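CCHC-type domain-containing protein (Trypanosoma brucei brucei, PDB 7C45) trims guide RNA, probably acting as a metal-dependent 3'-5' exoribonuclease of the RNase D type, and carries two zinc-binding CCHC knuckles. Local coordinates at residues L12-R17 / H194-S199; D41-C46 / E186-D191; L59-S64 / V70-V75; W175-R178 / H183-E186. All coordinates share one frame; numbering follows the deposited sequence.

Contact 1 (L12-R17 / H194-S199); sequences LKYPYR and HILLLS
L12 and Y14, ahead of strand 16-19, lean against helix 182-202 at H194, L196 and L197. The apolar contacts form two separate patches. In the first, methyl CD2 of L12 meets methyl CD2 of L197 at 3.7 Å, and L12 CG stands 4.0 Å from that same L197 carbon. The L197 branch comes from the less usual rotamer, its CG lodged between the backbone N and the carbonyl carbon (chi1 77°), while L12 has its CG anti to the carbonyl carbon (chi1 -71°); the two side chains cross obliquely. In the second patch, L196 CD2 lies 4.1 Å from ring atom CE2 of Y14, with the leucine running at about a right angle to the tyrosine.

A further contact sets the L12 methyl against the H194 imidazole. L12 CD2 sits at the edge of the ring, close to its plane, so one leucine methyl touches both H194 and L197, three residues apart and roughly one helical turn. The H194 ring also packs on M144 and L148 of helix 144-152, and this histidine binds zinc in another structure of the protein, although none is bound at this residue here.

Polar links lie just outside: the carbonyl oxygen of Y14 accepts a hydrogen bond from R193 NE of the same helix, and P15 pairs through its backbone with V70. Across the two segments themselves the contact is small and purely apolar, a packing of branched methyls and rings, with the polar ties to R193 and V70 beside it.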
loop_
_atom_site.group_PDB
_atom_site.type_symbol
_atom_site.label_atom_id
_atom_site.label_comp_id
_atom_site.label_asym_id
_atom_site.label_seq_id
_atom_site.Cartn_x
_atom_site.Cartn_y
_atom_site.Cartn_z
ATOM N N LEU A 12 12.854 3.648 7.938
ATOM C CA LEU A 12 12.036 4.649 8.619
ATOM C C LEU A 12 12.778 5.963 8.851
ATOM O O LEU A 12 12.131 6.983 9.100
ATOM C CB LEU A 12 11.519 4.094 9.955
ATOM C CG LEU A 12 10.443 3.013 9.915
ATOM C CD1 LEU A 12 10.100 2.553 11.325
ATOM C CD2 LEU A 12 9.195 3.516 9.238
ATOM N N LYS A 13 14.105 5.971 8.769
ATOM C CA LYS A 13 14.892 7.186 8.928
ATOM C C LYS A 13 15.187 7.884 7.603
ATOM O O LYS A 13 15.876 8.904 7.610
ATOM C CB LYS A 13 16.209 6.878 9.650
ATOM C CG LYS A 13 16.008 6.278 11.020
ATOM C CD LYS A 13 17.201 6.499 11.929
ATOM C CE LYS A 13 18.451 5.849 11.382
ATOM N NZ LYS A 13 19.588 5.974 12.337
ATOM N N TYR A 14 14.684 7.362 6.480
ATOM C CA TYR A 14 14.944 7.964 5.177
ATOM C C TYR A 14 14.366 9.377 5.130
ATOM O O TYR A 14 13.161 9.554 5.361
ATOM C CB TYR A 14 14.338 7.156 4.042
ATOM C CG TYR A 14 14.998 5.838 3.681
ATOM C CD1 TYR A 14 16.111 5.352 4.372
ATOM C CD2 TYR A 14 14.493 5.074 2.639
ATOM C CE1 TYR A 14 16.698 4.143 4.012
ATOM C CE2 TYR A 14 15.062 3.883 2.280
ATOM C CZ TYR A 14 16.170 3.413 2.970
ATOM O OH TYR A 14 16.724 2.217 2.577
ATOM N N PRO A 15 15.171 10.395 4.859
ATOM C CA PRO A 15 14.617 11.739 4.705
ATOM C C PRO A 15 13.864 11.856 3.391
ATOM O O PRO A 15 14.096 11.108 2.451
ATOM C CB PRO A 15 15.856 12.643 4.712
ATOM C CG PRO A 15 17.018 11.747 4.423
ATOM C CD PRO A 15 16.591 10.315 4.476
ATOM N N TYR A 16 12.945 12.804 3.341
ATOM C CA TYR A 16 12.328 13.139 2.066
ATOM C C TYR A 16 13.115 14.239 1.356
ATOM O O TYR A 16 13.825 15.044 1.973
ATOM C CB TYR A 16 10.872 13.583 2.235
ATOM C CG TYR A 16 10.655 14.884 2.965
ATOM C CD1 TYR A 16 10.853 16.101 2.326
ATOM C CD2 TYR A 16 10.205 14.905 4.273
ATOM C CE1 TYR A 16 10.667 17.306 2.992
ATOM C CE2 TYR A 16 10.013 16.102 4.944
ATOM C CZ TYR A 16 10.230 17.296 4.295
ATOM O OH TYR A 16 10.038 18.488 4.947
ATOM N N ARG A 17 12.941 14.280 0.044
ATOM C CA ARG A 17 13.550 15.286 -0.818
ATOM C C ARG A 17 12.501 15.742 -1.815
ATOM O O ARG A 17 12.031 14.929 -2.606
ATOM C CB ARG A 17 14.748 14.716 -1.562
ATOM C CG ARG A 17 15.590 15.742 -2.256
ATOM C CD ARG A 17 17.010 15.213 -2.300
ATOM N NE ARG A 17 17.443 14.906 -0.947
ATOM C CZ ARG A 17 18.357 13.993 -0.636
ATOM N NH1 ARG A 17 18.674 13.792 0.640
ATOM N NH2 ARG A 17 18.937 13.265 -1.591
ATOM N N HIS A 194 6.742 2.885 4.464
ATOM C CA HIS A 194 6.040 1.706 4.965
ATOM C C HIS A 194 5.873 0.651 3.886
ATOM O O HIS A 194 6.002 -0.535 4.152
ATOM C CB HIS A 194 4.677 2.117 5.506
ATOM C CG HIS A 194 4.761 3.067 6.650
ATOM N ND1 HIS A 194 5.780 3.026 7.576
ATOM C CD2 HIS A 194 3.956 4.087 7.014
ATOM C CE1 HIS A 194 5.599 3.986 8.465
ATOM N NE2 HIS A 194 4.501 4.642 8.148
ATOM N N ILE A 195 5.598 1.072 2.656
ATOM C CA ILE A 195 5.480 0.123 1.560
ATOM C C ILE A 195 6.794 -0.609 1.337
ATOM O O ILE A 195 6.815 -1.830 1.161
ATOM C CB ILE A 195 5.017 0.846 0.283
ATOM C CG1 ILE A 195 3.567 1.284 0.476
ATOM C CG2 ILE A 195 5.145 -0.092 -0.905
ATOM C CD1 ILE A 195 3.026 2.266 -0.614
ATOM N N LEU A 196 7.907 0.126 1.303
ATOM C CA LEU A 196 9.175 -0.532 1.020
ATOM C C LEU A 196 9.546 -1.483 2.154
ATOM O O LEU A 196 9.982 -2.613 1.914
ATOM C CB LEU A 196 10.268 0.517 0.766
ATOM C CG LEU A 196 11.631 -0.011 0.294
ATOM C CD1 LEU A 196 11.523 -0.616 -1.090
ATOM C CD2 LEU A 196 12.721 1.073 0.327
ATOM N N LEU A 197 9.325 -1.074 3.394
ATOM C CA LEU A 197 9.688 -1.976 4.478
ATOM C C LEU A 197 8.765 -3.189 4.508
ATOM O O LEU A 197 9.212 -4.305 4.805
ATOM C CB LEU A 197 9.695 -1.235 5.807
ATOM C CG LEU A 197 8.452 -0.864 6.601
ATOM C CD1 LEU A 197 7.970 -2.014 7.497
ATOM C CD2 LEU A 197 8.735 0.373 7.418
ATOM N N LEU A 198 7.477 -2.994 4.182
ATOM C CA LEU A 198 6.556 -4.126 4.132
ATOM C C LEU A 198 6.963 -5.137 3.082
ATOM O O LEU A 198 6.721 -6.342 3.258
ATOM C CB LEU A 198 5.138 -3.639 3.842
ATOM C CG LEU A 198 4.436 -3.071 5.083
ATOM C CD1 LEU A 198 3.129 -2.381 4.694
ATOM C CD2 LEU A 198 4.196 -4.164 6.139
ATOM N N SER A 199 7.530 -4.671 1.964
ATOM C CA SER A 199 7.965 -5.593 0.921
ATOM C C SER A 199 9.039 -6.534 1.438
ATOM O O SER A 199 9.131 -7.669 0.975
ATOM C CB SER A 199 8.481 -4.841 -0.303
ATOM O OG SER A 199 9.699 -4.177 -0.002
#

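Contact 2 (D41-C46 / E186-D191); sequences DIEAFC and EYAAGD. With CA (calcium ion), chain E; CA (calcium ion), chain F; nucleotides of chain B.
D41 and D191 reach toward each other from strand and helix and close on one calcium ion, that of chain E, which D41 OD2 binds at 2.2 Å and D191 OD2 at 2.4 Å. The two carboxylate oxygens come within 3.3 Å because both are metal ligands. D41 holds CG anti to its backbone N (chi1 -172°), pointing the carboxylate at the metals: OD2 faces the chain E ion and D191, OD1 binds the chain F calcium at 2.4 Å; OP1 of U10 of chain B bridges both ions. E43 is folded at chi2 (-48°), and its CG rests on the A188 methyl, CB, at 3.9 Å. The bend brings the carboxylate back to the metal, OE2 binding the chain E calcium at 2.3 Å and OE1 accepting a hydrogen bond from O3' of U10 at 2.8 Å. Water 1 links D41 OD2 to A188 O. This two-metal centre is that of a DEDD exonuclease, with D106, a manganese ligand of this protein, beside D41. Strand 41-44 runs at 148° to helix 186-191; strand 37-44 lies between 97-100 and 57-64, whose Q61 and L59 pair with D41 and E43, and I42 packs on helix 104-114.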
loop_
_atom_site.group_PDB
_atom_site.type_symbol
_atom_site.label_atom_id
_atom_site.label_comp_id
_atom_site.label_asym_id
_atom_site.label_seq_id
_atom_site.Cartn_x
_atom_site.Cartn_y
_atom_site.Cartn_z
ATOM N N ASP A 41 3.309 6.058 -4.337
ATOM C CA ASP A 41 2.131 6.588 -3.673
ATOM C C ASP A 41 1.785 7.891 -4.387
ATOM O O ASP A 41 2.629 8.490 -5.055
ATOM C CB ASP A 41 2.420 6.783 -2.187
ATOM C CG ASP A 41 1.203 7.140 -1.367
ATOM O OD1 ASP A 41 0.076 6.906 -1.795
ATOM O OD2 ASP A 41 1.415 7.645 -0.261
ATOM N N ILE A 42 0.532 8.321 -4.252
ATOM C CA ILE A 42 0.109 9.579 -4.870
ATOM C C ILE A 42 -0.729 10.356 -3.872
ATOM O O ILE A 42 -1.606 9.787 -3.214
ATOM C CB ILE A 42 -0.692 9.346 -6.170
ATOM C CG1 ILE A 42 0.159 8.623 -7.221
ATOM C CG2 ILE A 42 -1.204 10.655 -6.714
ATOM C CD1 ILE A 42 -0.627 8.270 -8.482
ATOM N N GLU A 43 -0.467 11.665 -3.764
ATOM C CA GLU A 43 -1.373 12.591 -3.089
ATOM C C GLU A 43 -2.051 13.489 -4.114
ATOM O O GLU A 43 -1.383 14.087 -4.961
ATOM C CB GLU A 43 -0.657 13.470 -2.062
ATOM C CG GLU A 43 0.104 12.717 -0.944
ATOM C CD GLU A 43 -0.709 11.609 -0.280
ATOM O OE1 GLU A 43 -1.862 11.888 0.103
ATOM O OE2 GLU A 43 -0.170 10.475 -0.099
ATOM N N ALA A 44 -3.375 13.612 -4.009
ATOM C CA ALA A 44 -4.142 14.359 -4.995
ATOM C C ALA A 44 -5.047 15.366 -4.292
ATOM O O ALA A 44 -5.353 15.238 -3.105
ATOM C CB ALA A 44 -4.965 13.410 -5.883
ATOM N N PHE A 45 -5.454 16.393 -5.036
ATOM C CA PHE A 45 -6.442 17.329 -4.521
ATOM C C PHE A 45 -7.653 16.570 -3.989
ATOM O O PHE A 45 -8.206 15.721 -4.685
ATOM C CB PHE A 45 -6.921 18.278 -5.624
ATOM C CG PHE A 45 -5.927 19.332 -6.058
ATOM C CD1 PHE A 45 -4.574 19.215 -5.828
ATOM C CD2 PHE A 45 -6.396 20.460 -6.711
ATOM C CE1 PHE A 45 -3.688 20.210 -6.270
ATOM C CE2 PHE A 45 -5.546 21.445 -7.137
ATOM C CZ PHE A 45 -4.171 21.313 -6.918
ATOM N N CYS A 46 -8.072 16.895 -2.768
ATOM C CA CYS A 46 -9.308 16.325 -2.242
ATOM C C CYS A 46 -10.481 16.815 -3.078
ATOM O O CYS A 46 -10.473 17.945 -3.568
ATOM C CB CYS A 46 -9.488 16.709 -0.777
ATOM S SG CYS A 46 -8.321 15.837 0.314
ATOM N N GLU A 186 6.141 15.544 5.145
ATOM C CA GLU A 186 6.432 14.342 5.918
ATOM C C GLU A 186 5.244 13.397 5.913
ATOM O O GLU A 186 5.405 12.174 5.802
ATOM C CB GLU A 186 6.816 14.726 7.347
ATOM C CG GLU A 186 7.165 13.547 8.273
ATOM C CD GLU A 186 8.050 12.477 7.629
ATOM O OE1 GLU A 186 7.736 11.274 7.793
ATOM O OE2 GLU A 186 9.034 12.830 6.955
ATOM N N TYR A 187 4.047 13.958 6.047
ATOM C CA TYR A 187 2.840 13.162 5.891
ATOM C C TYR A 187 2.852 12.442 4.553
ATOM O O TYR A 187 2.690 11.229 4.497
ATOM C CB TYR A 187 1.604 14.038 6.016
ATOM C CG TYR A 187 0.330 13.240 5.944
ATOM C CD1 TYR A 187 -0.275 12.972 4.720
ATOM C CD2 TYR A 187 -0.278 12.754 7.101
ATOM C CE1 TYR A 187 -1.440 12.247 4.649
ATOM C CE2 TYR A 187 -1.447 12.027 7.033
ATOM C CZ TYR A 187 -2.020 11.777 5.803
ATOM O OH TYR A 187 -3.185 11.057 5.713
ATOM N N ALA A 188 3.089 13.179 3.462
ATOM C CA ALA A 188 3.150 12.550 2.151
ATOM C C ALA A 188 4.263 11.517 2.062
ATOM O O ALA A 188 4.155 10.570 1.286
ATOM C CB ALA A 188 3.336 13.606 1.055
ATOM N N ALA A 189 5.344 11.689 2.821
ATOM C CA ALA A 189 6.474 10.775 2.686
ATOM C C ALA A 189 6.251 9.435 3.373
ATOM O O ALA A 189 6.926 8.470 3.031
ATOM C CB ALA A 189 7.742 11.400 3.265
ATOM N N GLY A 190 5.305 9.356 4.305
ATOM C CA GLY A 190 5.265 8.212 5.209
ATOM C C GLY A 190 4.924 6.903 4.522
ATOM O O GLY A 190 5.556 5.879 4.777
ATOM N N ASP A 191 3.920 6.909 3.642
ATOM C CA ASP A 191 3.421 5.632 3.139
ATOM C C ASP A 191 4.469 4.856 2.348
ATOM O O ASP A 191 4.532 3.627 2.461
ATOM C CB ASP A 191 2.176 5.823 2.286
ATOM C CG ASP A 191 0.949 6.133 3.104
ATOM O OD1 ASP A 191 0.953 5.886 4.323
ATOM O OD2 ASP A 191 -0.029 6.625 2.514
HETATM CA CA CA E . -0.249 8.437 0.933
HETATM CA CA CA F . -2.055 5.892 -1.377
ATOM P P U B 10 -3.678 7.443 0.516
ATOM O OP1 U B 10 -2.244 7.698 0.282
ATOM O OP2 U B 10 -4.202 7.267 1.904
ATOM O "O5'" U B 10 -4.533 8.601 -0.176
ATOM C "C5'" U B 10 -4.117 9.147 -1.417
ATOM C "C4'" U B 10 -5.078 10.195 -1.914
ATOM O "O4'" U B 10 -6.418 9.673 -1.843
ATOM C "C3'" U B 10 -5.142 11.478 -1.105
ATOM O "O3'" U B 10 -4.119 12.386 -1.446
ATOM C "C2'" U B 10 -6.526 12.011 -1.435
ATOM O "O2'" U B 10 -6.499 12.661 -2.699
ATOM C "C1'" U B 10 -7.325 10.717 -1.569
ATOM N N1 U B 10 -8.065 10.379 -0.338
ATOM C C2 U B 10 -9.258 11.042 -0.162
ATOM O O2 U B 10 -9.663 11.867 -0.967
ATOM N N3 U B 10 -9.932 10.701 0.985
ATOM C C4 U B 10 -9.533 9.778 1.931
ATOM O O4 U B 10 -10.250 9.585 2.908
ATOM C C5 U B 10 -8.287 9.125 1.666
ATOM C C6 U B 10 -7.608 9.439 0.559
HETATM O O HOH W 1 4.149 7.924 0.503
HETATM O O HOH W 2 -2.597 7.145 -3.326
HETATM O O HOH W 3 1.786 9.081 2.846
HETATM O O HOH W 4 -1.153 9.625 2.920
HETATM O O HOH W 5 -1.474 3.920 -0.061
HETATM O O HOH W 6 -2.129 4.021 -2.997
#

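Contact 3 (L59-S64 / V70-V75)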
loop_
_atom_site.group_PDB
_atom_site.type_symbol
_atom_site.label_atom_id
_atom_site.label_comp_id
_atom_site.label_asym_id
_atom_site.label_seq_id
_atom_site.Cartn_x
_atom_site.Cartn_y
_atom_site.Cartn_z
ATOM N N LEU A 59 1.269 15.394 -5.642
ATOM C CA LEU A 59 2.548 14.727 -5.422
ATOM C C LEU A 59 2.493 13.294 -5.936
ATOM O O LEU A 59 1.457 12.637 -5.846
ATOM C CB LEU A 59 2.900 14.697 -3.926
ATOM C CG LEU A 59 3.024 16.032 -3.192
ATOM C CD1 LEU A 59 3.261 15.826 -1.691
ATOM C CD2 LEU A 59 4.145 16.897 -3.838
ATOM N N VAL A 60 3.606 12.816 -6.496
ATOM C CA VAL A 60 3.869 11.386 -6.633
ATOM C C VAL A 60 5.091 11.082 -5.779
ATOM O O VAL A 60 6.095 11.790 -5.874
ATOM C CB VAL A 60 4.101 10.971 -8.094
ATOM C CG1 VAL A 60 4.533 9.493 -8.169
ATOM C CG2 VAL A 60 2.847 11.249 -8.924
ATOM N N GLN A 61 4.976 10.096 -4.891
ATOM C CA GLN A 61 6.040 9.793 -3.940
ATOM C C GLN A 61 6.703 8.472 -4.311
ATOM O O GLN A 61 6.040 7.553 -4.777
ATOM C CB GLN A 61 5.495 9.743 -2.515
ATOM C CG GLN A 61 4.751 11.027 -2.144
ATOM C CD GLN A 61 3.261 10.914 -2.367
ATOM O OE1 GLN A 61 2.755 11.178 -3.461
ATOM N NE2 GLN A 61 2.549 10.502 -1.341
ATOM N N ALA A 62 8.028 8.399 -4.147
ATOM C CA ALA A 62 8.758 7.205 -4.554
ATOM C C ALA A 62 9.866 6.908 -3.558
ATOM O O ALA A 62 10.573 7.812 -3.106
ATOM C CB ALA A 62 9.375 7.341 -5.941
ATOM N N CYS A 63 10.037 5.634 -3.258
ATOM C CA CYS A 63 11.125 5.210 -2.383
ATOM C C CYS A 63 11.608 3.870 -2.903
ATOM O O CYS A 63 10.812 2.932 -2.975
ATOM C CB CYS A 63 10.641 5.110 -0.944
ATOM S SG CYS A 63 11.969 4.756 0.247
ATOM N N SER A 64 12.884 3.794 -3.291
ATOM C CA SER A 64 13.417 2.618 -3.966
ATOM C C SER A 64 14.569 2.013 -3.174
ATOM O O SER A 64 15.080 2.595 -2.221
ATOM C CB SER A 64 13.887 2.957 -5.382
ATOM O OG SER A 64 15.269 3.288 -5.393
ATOM N N VAL A 70 13.284 9.445 0.256
ATOM C CA VAL A 70 11.928 9.460 -0.296
ATOM C C VAL A 70 11.834 10.650 -1.243
ATOM O O VAL A 70 12.031 11.795 -0.821
ATOM C CB VAL A 70 10.868 9.559 0.813
ATOM C CG1 VAL A 70 9.460 9.738 0.216
ATOM C CG2 VAL A 70 10.949 8.340 1.722
ATOM N N PHE A 71 11.593 10.387 -2.520
ATOM C CA PHE A 71 11.427 11.491 -3.466
ATOM C C PHE A 71 9.977 11.941 -3.416
ATOM O O PHE A 71 9.075 11.112 -3.525
ATOM C CB PHE A 71 11.790 11.071 -4.886
ATOM C CG PHE A 71 13.268 10.783 -5.099
ATOM C CD1 PHE A 71 14.213 11.770 -4.900
ATOM C CD2 PHE A 71 13.679 9.527 -5.561
ATOM C CE1 PHE A 71 15.554 11.513 -5.124
ATOM C CE2 PHE A 71 15.017 9.250 -5.780
ATOM C CZ PHE A 71 15.957 10.242 -5.575
ATOM N N LEU A 72 9.750 13.239 -3.248
ATOM C CA LEU A 72 8.406 13.797 -3.336
ATOM C C LEU A 72 8.344 14.577 -4.642
ATOM O O LEU A 72 8.838 15.704 -4.722
ATOM C CB LEU A 72 8.078 14.685 -2.145
ATOM C CG LEU A 72 8.220 14.019 -0.777
ATOM C CD1 LEU A 72 8.002 15.049 0.300
ATOM C CD2 LEU A 72 7.207 12.879 -0.658
ATOM N N PHE A 73 7.756 13.976 -5.661
ATOM C CA PHE A 73 7.693 14.626 -6.961
ATOM C C PHE A 73 6.566 15.642 -6.932
ATOM O O PHE A 73 5.403 15.272 -6.782
ATOM C CB PHE A 73 7.462 13.612 -8.071
ATOM C CG PHE A 73 8.641 12.729 -8.333
ATOM C CD1 PHE A 73 9.702 13.192 -9.094
ATOM C CD2 PHE A 73 8.691 11.443 -7.824
ATOM C CE1 PHE A 73 10.791 12.388 -9.347
ATOM C CE2 PHE A 73 9.781 10.619 -8.087
ATOM C CZ PHE A 73 10.825 11.094 -8.857
ATOM N N ASP A 74 6.911 16.923 -7.071
ATOM C CA ASP A 74 5.896 17.972 -7.093
ATOM C C ASP A 74 5.386 18.084 -8.530
ATOM O O ASP A 74 5.837 18.907 -9.332
ATOM C CB ASP A 74 6.464 19.281 -6.563
ATOM C CG ASP A 74 5.414 20.369 -6.456
ATOM O OD1 ASP A 74 4.320 20.195 -7.005
ATOM O OD2 ASP A 74 5.692 21.409 -5.838
ATOM N N VAL A 75 4.436 17.204 -8.865
ATOM C CA VAL A 75 3.874 17.191 -10.216
ATOM C C VAL A 75 3.122 18.496 -10.501
ATOM O O VAL A 75 3.144 19.000 -11.627
ATOM C CB VAL A 75 2.983 15.933 -10.380
ATOM C CG1 VAL A 75 2.264 15.920 -11.738
ATOM C CG2 VAL A 75 3.817 14.677 -10.235
#
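V60 with F73, and A62 with F71, are the two hydrogen-bonded pairs of this antiparallel hairpin; each satisfies its amides and carbonyls mutually. V60 N gives to F73 O at 3.1 Å and F73 N returns to V60 O at 2.8 Å, while A62 N to F71 O spans 3.0 Å and F71 N to A62 O 2.8 Å. Three acceptors also take a CA-H: F73 O from L59 (3.2 Å from CA), F71 O from Q61 and A62 O from V70. F73 O also receives a weak bond from V75 N, which closes an inverse gamma turn centred on D74.

Between these pairs Q61 faces L72 in a non-hydrogen-bonded pair, with Q61 CG 3.4 Å from L72 CD2. The bend of Q61 at chi2 (95°) turns its amide away from the hairpin, and NE2 donates to both E43 OE2 and A188 O. D74 OD2 has two partners, a salt bridge to R178 NE and a hydrogen bond with T77 OG1, and the D74 side chain N-caps the helix that follows.

The F73 ring has V60 O and the A62 methyl at its edge. V60, A62, F71 and F73 point to one face, where F71 and F73 meet helix 22-33; L59 and Q61 point to the other, toward helix 182-202. Strand 57-64 is flanked by 37-44, and strand 70-74 by 16-19.

Contact 4 (W175-R178 / H183-E186)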
loop_
_atom_site.group_PDB
_atom_site.type_symbol
_atom_site.label_atom_id
_atom_site.label_comp_id
_atom_site.label_asym_id
_atom_site.label_seq_id
_atom_site.Cartn_x
_atom_site.Cartn_y
_atom_site.Cartn_z
ATOM N N TRP A 175 -3.998 19.645 -0.879
ATOM C CA TRP A 175 -2.682 19.450 -1.478
ATOM C C TRP A 175 -2.368 20.460 -2.571
ATOM O O TRP A 175 -1.380 20.286 -3.299
ATOM C CB TRP A 175 -2.569 18.018 -2.017
ATOM C CG TRP A 175 -2.567 17.010 -0.912
ATOM C CD1 TRP A 175 -3.622 16.255 -0.489
ATOM C CD2 TRP A 175 -1.471 16.685 -0.052
ATOM N NE1 TRP A 175 -3.248 15.459 0.562
ATOM C CE2 TRP A 175 -1.933 15.712 0.864
ATOM C CE3 TRP A 175 -0.140 17.116 0.030
ATOM C CZ2 TRP A 175 -1.115 15.161 1.838
ATOM C CZ3 TRP A 175 0.671 16.584 1.010
ATOM C CH2 TRP A 175 0.187 15.603 1.897
ATOM N N ASP A 176 -3.157 21.517 -2.682
ATOM C CA ASP A 176 -2.899 22.553 -3.669
ATOM C C ASP A 176 -1.942 23.636 -3.183
ATOM O O ASP A 176 -1.385 24.362 -4.012
ATOM C CB ASP A 176 -4.211 23.221 -4.096
ATOM C CG ASP A 176 -4.976 23.841 -2.922
ATOM O OD1 ASP A 176 -4.996 23.272 -1.809
ATOM O OD2 ASP A 176 -5.583 24.893 -3.148
ATOM N N ILE A 177 -1.756 23.777 -1.874
ATOM C CA ILE A 177 -1.006 24.915 -1.364
ATOM C C ILE A 177 0.468 24.740 -1.688
ATOM O O ILE A 177 1.012 23.628 -1.642
ATOM C CB ILE A 177 -1.217 25.095 0.149
ATOM C CG1 ILE A 177 -0.833 23.824 0.901
ATOM C CG2 ILE A 177 -2.643 25.494 0.467
ATOM C CD1 ILE A 177 -0.780 24.026 2.399
ATOM N N ARG A 178 1.114 25.846 -2.045
ATOM C CA ARG A 178 2.559 25.862 -2.271
ATOM C C ARG A 178 3.147 27.109 -1.617
ATOM O O ARG A 178 2.582 28.191 -1.708
ATOM C CB ARG A 178 2.904 25.837 -3.759
ATOM C CG ARG A 178 2.621 24.520 -4.462
ATOM C CD ARG A 178 3.402 23.370 -3.821
ATOM N NE ARG A 178 3.223 22.122 -4.550
ATOM C CZ ARG A 178 2.162 21.325 -4.425
ATOM N NH1 ARG A 178 1.186 21.638 -3.592
ATOM N NH2 ARG A 178 2.094 20.208 -5.125
ATOM N N HIS A 183 5.238 19.554 7.563
ATOM C CA HIS A 183 4.474 18.425 8.065
ATOM C C HIS A 183 3.553 17.834 7.000
ATOM O O HIS A 183 3.206 16.660 7.095
ATOM C CB HIS A 183 3.681 18.820 9.316
ATOM C CG HIS A 183 2.741 19.965 9.114
ATOM N ND1 HIS A 183 3.158 21.277 9.102
ATOM C CD2 HIS A 183 1.400 19.996 8.937
ATOM C CE1 HIS A 183 2.118 22.067 8.913
ATOM N NE2 HIS A 183 1.039 21.314 8.808
ATOM N N PHE A 184 3.174 18.610 5.978
ATOM C CA PHE A 184 2.501 18.014 4.825
ATOM C C PHE A 184 3.455 17.118 4.045
ATOM O O PHE A 184 3.091 16.014 3.632
ATOM C CB PHE A 184 1.952 19.116 3.915
ATOM C CG PHE A 184 0.662 19.719 4.378
ATOM C CD1 PHE A 184 0.608 20.527 5.496
ATOM C CD2 PHE A 184 -0.497 19.516 3.654
ATOM C CE1 PHE A 184 -0.587 21.087 5.905
ATOM C CE2 PHE A 184 -1.690 20.088 4.051
ATOM C CZ PHE A 184 -1.736 20.868 5.179
ATOM N N LEU A 185 4.684 17.581 3.827
ATOM C CA LEU A 185 5.655 16.772 3.103
ATOM C C LEU A 185 5.945 15.468 3.833
ATOM O O LEU A 185 6.016 14.398 3.216
ATOM C CB LEU A 185 6.935 17.587 2.901
ATOM C CG LEU A 185 6.676 18.826 2.033
ATOM C CD1 LEU A 185 7.903 19.759 2.005
ATOM C CD2 LEU A 185 6.296 18.410 0.627
ATOM N N GLU A 186 6.141 15.544 5.145
ATOM C CA GLU A 186 6.432 14.342 5.918
ATOM C C GLU A 186 5.244 13.397 5.913
ATOM O O GLU A 186 5.405 12.174 5.802
ATOM C CB GLU A 186 6.816 14.726 7.347
ATOM C CG GLU A 186 7.165 13.547 8.273
ATOM C CD GLU A 186 8.050 12.477 7.629
ATOM O OE1 GLU A 186 7.736 11.274 7.793
ATOM O OE2 GLU A 186 9.034 12.830 6.955
#
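The loop that leads into helix 182-202 folds back on the helix's first turns through W175 and F184, an edge-to-face aromatic pair close to the RNA-binding cleft. The edge of F184 is directed at the face of the indole six-membered ring, centroids 5.7 Å apart and planes at 80°. F184 CD2 lies 4.1 Å above the indole, offset toward its rim near CZ3. F184 CB also touches W175 CZ3, at 4.1 Å; chi1 of F184 (-80°) turns the ring edge toward the indole face. The F184 carbonyl oxygen meets the indole from another side, in its plane, 3.4 Å from W175 CH2. I177 adds its CD1 methyl over one face of the F184 ring, 4.3 Å from CZ and also toward the rim. The loop is tied to itself by R178, whose NH1 donates to W175 O (2.9 Å) and I177 O (2.8 Å); both oxygens lie near the guanidinium plane, while NH1 stands well above the plane of each carbonyl. R178 NH2 and W175 O also share S58 OG as partner. Ring packing and the two R178 bonds probably help to hold W175 where it packs on E43 and a phosphate of the RNA.

Overall arrangement
The four contacts belong to one exonuclease domain, and three of them use helix 182-202, at successive places along it: contact 4 at its start, contact 2 in the middle, contact 1 further on. Contacts 1, 2 and 3 also reach the same mixed sheet, in which 16-19, 70-74, 57-64 and 37-44 are consecutive neighbours. Along the chain contact 1 encloses all the rest, contact 3 lies inside contact 2, and contact 4 follows contact 3. Centres of contacts 2 and 4 are about 8 Å apart, of 2 and 3 about 9 Å, of 1 and 4 about 18 Å. The hairpin and the aromatic loop both lie next to the calcium site of contact 2, where the RNA end is held.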